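Local coordinates for iron-sulfur cluster assembly protein CyaY (PDB 4HS5) that probably takes part in iron-sulfur cluster assembly, possibly as a regulator, and belongs to the iron-binding frataxin family, at residues L55-L60 and H68-N73. Residues are numbered along the deposited sequence; the frame is centred on the assembly and turned at random.
Sequences LHQVWL and HYDYNN
The imidazole of H68 lies flat against one face of the indole of W59, its plane 8° from that of the pyrrole ring and the two ring centroids 3.4 Å apart. NE2 of H68 sits over the centre of the indole, 3.2 Å from W59 CD2, and CE1 reaches on across CZ2 of the six-membered ring. Both side chains have CG anti to the carbonyl carbon (chi1 -67° and -62°), which sends both rings out on the same face of the sheet, where they overlap. Q57, on that face too, helps fix the indole's rotation: its OE1 accepts from W59 NE1 at 3.0 Å. The other end of the amide turns to D70, NE2 meeting OD1 at 3.1 Å from above the carboxylate plane; NE2 also bonds D79. An alanine in place of W59 would probably leave one imidazole face without its stacking partner and Q57 OE1 without the indole N-H. The strands form a beta hairpin within the antiparallel sheet of the frataxin fold, V58 and Y69 being a hydrogen-bonded pair (V58 N to Y69 O 3.2 Å, Y69 N to V58 O 2.8 Å). On the opposite face, the Y69 ring turns its edge to V58 O and runs past L60, CE2 lying 3.9 Å from L60 CB, with F85 and F88 of helix 85-97 packed against this side. Where the strands splay, a water bridges H56 O and Y71 N.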
ATOM      1  N   LEU A  55       8.059 -14.351   2.218  1.00 20.99           N
ATOM      2  CA  LEU A  55       7.567 -14.445   0.848  1.00 22.00           C
ATOM      3  C   LEU A  55       8.102 -13.282  -0.001  1.00 15.58           C
ATOM      4  O   LEU A  55       7.943 -13.254  -1.226  1.00 15.48           O
ATOM      5  CB  LEU A  55       6.040 -14.396   0.870  1.00 25.49           C
ATOM      6  CG  LEU A  55       5.401 -15.488   1.729  1.00 29.12           C
ATOM      7  CD1 LEU A  55       4.081 -15.033   2.317  1.00 30.54           C
ATOM      8  CD2 LEU A  55       5.202 -16.712   0.880  1.00 28.70           C
ATOM      9  N   HIS A  56       8.730 -12.330   0.677  1.00 14.65           N
ATOM     10  CA  HIS A  56       9.119 -11.059   0.082  1.00 12.90           C
ATOM     11  C   HIS A  56       7.983 -10.377  -0.673  1.00 12.56           C
ATOM     12  O   HIS A  56       8.200  -9.782  -1.723  1.00 10.31           O
ATOM     13  CB  HIS A  56      10.345 -11.239  -0.812  1.00 13.00           C
ATOM     14  CG  HIS A  56      11.535 -11.774  -0.083  1.00 11.66           C
ATOM     15  ND1 HIS A  56      12.532 -12.483  -0.712  1.00 15.68           N
ATOM     16  CD2 HIS A  56      11.896 -11.685   1.216  1.00 12.77           C
ATOM     17  CE1 HIS A  56      13.454 -12.819   0.175  1.00 15.21           C
ATOM     18  NE2 HIS A  56      13.092 -12.348   1.352  1.00 13.36           N
ATOM     19  N   GLN A  57       6.775 -10.449  -0.118  1.00 11.52           N
ATOM     20  CA  GLN A  57       5.626  -9.779  -0.701  1.00 11.00           C
ATOM     21  C   GLN A  57       5.056  -8.716   0.211  1.00 10.44           C
ATOM     22  O   GLN A  57       5.172  -8.796   1.429  1.00  8.66           O
ATOM     23  CB  GLN A  57       4.512 -10.772  -1.035  1.00  8.55           C
ATOM     24  CG  GLN A  57       4.833 -11.702  -2.190  1.00 13.10           C
ATOM     25  CD  GLN A  57       3.650 -12.554  -2.582  1.00 14.40           C
ATOM     26  OE1 GLN A  57       2.837 -12.943  -1.734  1.00 16.97           O
ATOM     27  NE2 GLN A  57       3.534 -12.841  -3.872  1.00 17.42           N
ATOM     28  N   VAL A  58       4.438  -7.711  -0.399  1.00  7.41           N
ATOM     29  CA  VAL A  58       3.600  -6.776   0.342  1.00  6.07           C
ATOM     30  C   VAL A  58       2.166  -7.153  -0.010  1.00  6.34           C
ATOM     31  O   VAL A  58       1.874  -7.531  -1.153  1.00  7.16           O
ATOM     32  CB  VAL A  58       3.906  -5.314  -0.048  1.00  7.58           C
ATOM     33  CG1 VAL A  58       2.823  -4.371   0.435  1.00 11.92           C
ATOM     34  CG2 VAL A  58       5.289  -4.878   0.499  1.00  9.88           C
ATOM     35  N   TRP A  59       1.272  -7.103   0.979  1.00  7.39           N
ATOM     36  CA  TRP A  59      -0.140  -7.420   0.766  1.00  7.77           C
ATOM     37  C   TRP A  59      -1.015  -6.194   0.996  1.00  8.42           C
ATOM     38  O   TRP A  59      -0.663  -5.299   1.771  1.00 10.24           O
ATOM     39  CB  TRP A  59      -0.603  -8.562   1.673  1.00 10.15           C
ATOM     40  CG  TRP A  59       0.015  -9.900   1.366  1.00 12.61           C
ATOM     41  CD1 TRP A  59       1.031 -10.162   0.492  1.00 12.41           C
ATOM     42  CD2 TRP A  59      -0.348 -11.163   1.941  1.00 20.69           C
ATOM     43  NE1 TRP A  59       1.323 -11.506   0.483  1.00 19.01           N
ATOM     44  CE2 TRP A  59       0.492 -12.142   1.368  1.00 25.61           C
ATOM     45  CE3 TRP A  59      -1.300 -11.561   2.884  1.00 23.42           C
ATOM     46  CZ2 TRP A  59       0.407 -13.495   1.708  1.00 26.35           C
ATOM     47  CZ3 TRP A  59      -1.380 -12.904   3.222  1.00 29.88           C
ATOM     48  CH2 TRP A  59      -0.531 -13.853   2.635  1.00 26.85           C
ATOM     49  N   LEU A  60      -2.138  -6.141   0.282  1.00  6.88           N
ATOM     50  CA  LEU A  60      -3.140  -5.095   0.472  1.00  6.18           C
ATOM     51  C   LEU A  60      -4.519  -5.720   0.536  1.00  7.12           C
ATOM     52  O   LEU A  60      -4.898  -6.479  -0.354  1.00  8.90           O
ATOM     53  CB  LEU A  60      -3.110  -4.108  -0.692  1.00  7.95           C
ATOM     54  CG  LEU A  60      -4.297  -3.140  -0.771  1.00 11.97           C
ATOM     55  CD1 LEU A  60      -4.259  -2.162   0.375  1.00  8.15           C
ATOM     56  CD2 LEU A  60      -4.295  -2.397  -2.101  1.00 11.78           C
ATOM     57  N   HIS A  68      -1.717  -9.556  -3.457  1.00  7.29           N
ATOM     58  CA  HIS A  68      -0.346  -9.890  -3.085  1.00  7.30           C
ATOM     59  C   HIS A  68       0.610  -9.386  -4.156  1.00  6.89           C
ATOM     60  O   HIS A  68       0.403  -9.632  -5.340  1.00 10.00           O
ATOM     61  CB  HIS A  68      -0.180 -11.405  -2.926  1.00  9.63           C
ATOM     62  CG  HIS A  68      -1.025 -11.996  -1.844  1.00 17.34           C
ATOM     63  ND1 HIS A  68      -1.077 -13.349  -1.594  1.00 27.21           N
ATOM     64  CD2 HIS A  68      -1.854 -11.413  -0.941  1.00 18.11           C
ATOM     65  CE1 HIS A  68      -1.902 -13.577  -0.587  1.00 27.86           C
ATOM     66  NE2 HIS A  68      -2.387 -12.420  -0.175  1.00 25.15           N
ATOM     67  N   TYR A  69       1.657  -8.685  -3.738  1.00  6.31           N
ATOM     68  CA  TYR A  69       2.534  -8.022  -4.701  1.00  8.16           C
ATOM     69  C   TYR A  69       3.972  -8.468  -4.569  1.00  8.19           C
ATOM     70  O   TYR A  69       4.481  -8.605  -3.458  1.00  7.96           O
ATOM     71  CB  TYR A  69       2.476  -6.504  -4.505  1.00  5.76           C
ATOM     72  CG  TYR A  69       1.101  -5.919  -4.634  1.00  5.98           C
ATOM     73  CD1 TYR A  69       0.688  -5.309  -5.813  1.00  6.70           C
ATOM     74  CD2 TYR A  69       0.212  -5.968  -3.565  1.00  6.70           C
ATOM     75  CE1 TYR A  69      -0.581  -4.782  -5.928  1.00  6.76           C
ATOM     76  CE2 TYR A  69      -1.045  -5.436  -3.659  1.00  5.83           C
ATOM     77  CZ  TYR A  69      -1.440  -4.837  -4.833  1.00  6.36           C
ATOM     78  OH  TYR A  69      -2.705  -4.329  -4.923  1.00  9.73           O
ATOM     79  N   ASP A  70       4.616  -8.675  -5.722  1.00 10.14           N
ATOM     80  CA  ASP A  70       6.062  -8.912  -5.804  1.00  9.93           C
ATOM     81  C   ASP A  70       6.773  -7.667  -6.315  1.00  8.68           C
ATOM     82  O   ASP A  70       6.193  -6.880  -7.052  1.00  9.70           O
ATOM     83  CB  ASP A  70       6.361 -10.045  -6.784  1.00 16.17           C
ATOM     84  CG  ASP A  70       5.692 -11.340  -6.404  1.00 12.79           C
ATOM     85  OD1 ASP A  70       6.051 -11.896  -5.347  1.00 18.24           O
ATOM     86  OD2 ASP A  70       4.822 -11.795  -7.175  1.00 17.26           O
ATOM     87  N   TYR A  71       8.044  -7.513  -5.959  1.00  9.74           N
ATOM     88  CA  TYR A  71       8.819  -6.388  -6.461  1.00 10.09           C
ATOM     89  C   TYR A  71       9.397  -6.732  -7.833  1.00 11.78           C
ATOM     90  O   TYR A  71      10.246  -7.626  -7.954  1.00 13.09           O
ATOM     91  CB  TYR A  71       9.938  -6.028  -5.479  1.00 11.23           C
ATOM     92  CG  TYR A  71      10.684  -4.764  -5.829  1.00 10.92           C
ATOM     93  CD1 TYR A  71      11.897  -4.825  -6.501  1.00 11.14           C
ATOM     94  CD2 TYR A  71      10.182  -3.517  -5.487  1.00 10.34           C
ATOM     95  CE1 TYR A  71      12.586  -3.665  -6.821  1.00 13.94           C
ATOM     96  CE2 TYR A  71      10.857  -2.350  -5.809  1.00 13.43           C
ATOM     97  CZ  TYR A  71      12.066  -2.438  -6.474  1.00 13.85           C
ATOM     98  OH  TYR A  71      12.749  -1.282  -6.801  1.00 16.33           O
ATOM     99  N   ASN A  72       8.907  -6.031  -8.853  1.00 10.88           N
ATOM    100  CA  ASN A  72       9.353  -6.214 -10.237  1.00 13.38           C
ATOM    101  C   ASN A  72       9.315  -4.880 -10.965  1.00 12.45           C
ATOM    102  O   ASN A  72       8.429  -4.065 -10.717  1.00 12.53           O
ATOM    103  CB  ASN A  72       8.452  -7.207 -10.977  1.00 18.72           C
ATOM    104  CG  ASN A  72       8.636  -8.629 -10.503  1.00 28.07           C
ATOM    105  OD1 ASN A  72       9.711  -9.206 -10.645  1.00 38.70           O
ATOM    106  ND2 ASN A  72       7.579  -9.209  -9.954  1.00 27.70           N
ATOM    107  N   ASN A  73      10.265  -4.662 -11.879  1.00 14.79           N
ATOM    108  CA  ASN A  73      10.341  -3.397 -12.610  1.00 14.84           C
ATOM    109  C   ASN A  73      10.444  -2.197 -11.692  1.00 13.98           C
ATOM    110  O   ASN A  73       9.950  -1.120 -12.013  1.00 15.96           O
ATOM    111  CB  ASN A  73       9.153  -3.220 -13.564  1.00 17.74           C
ATOM    112  CG  ASN A  73       9.313  -4.018 -14.822  1.00 16.00           C
ATOM    113  OD1 ASN A  73      10.387  -4.543 -15.091  1.00 18.73           O
ATOM    114  ND2 ASN A  73       8.252  -4.109 -15.610  1.00 17.84           N
TER
HETATM  115  O   HOH W   1       9.223  -9.476  -4.190  1.00 20.05           O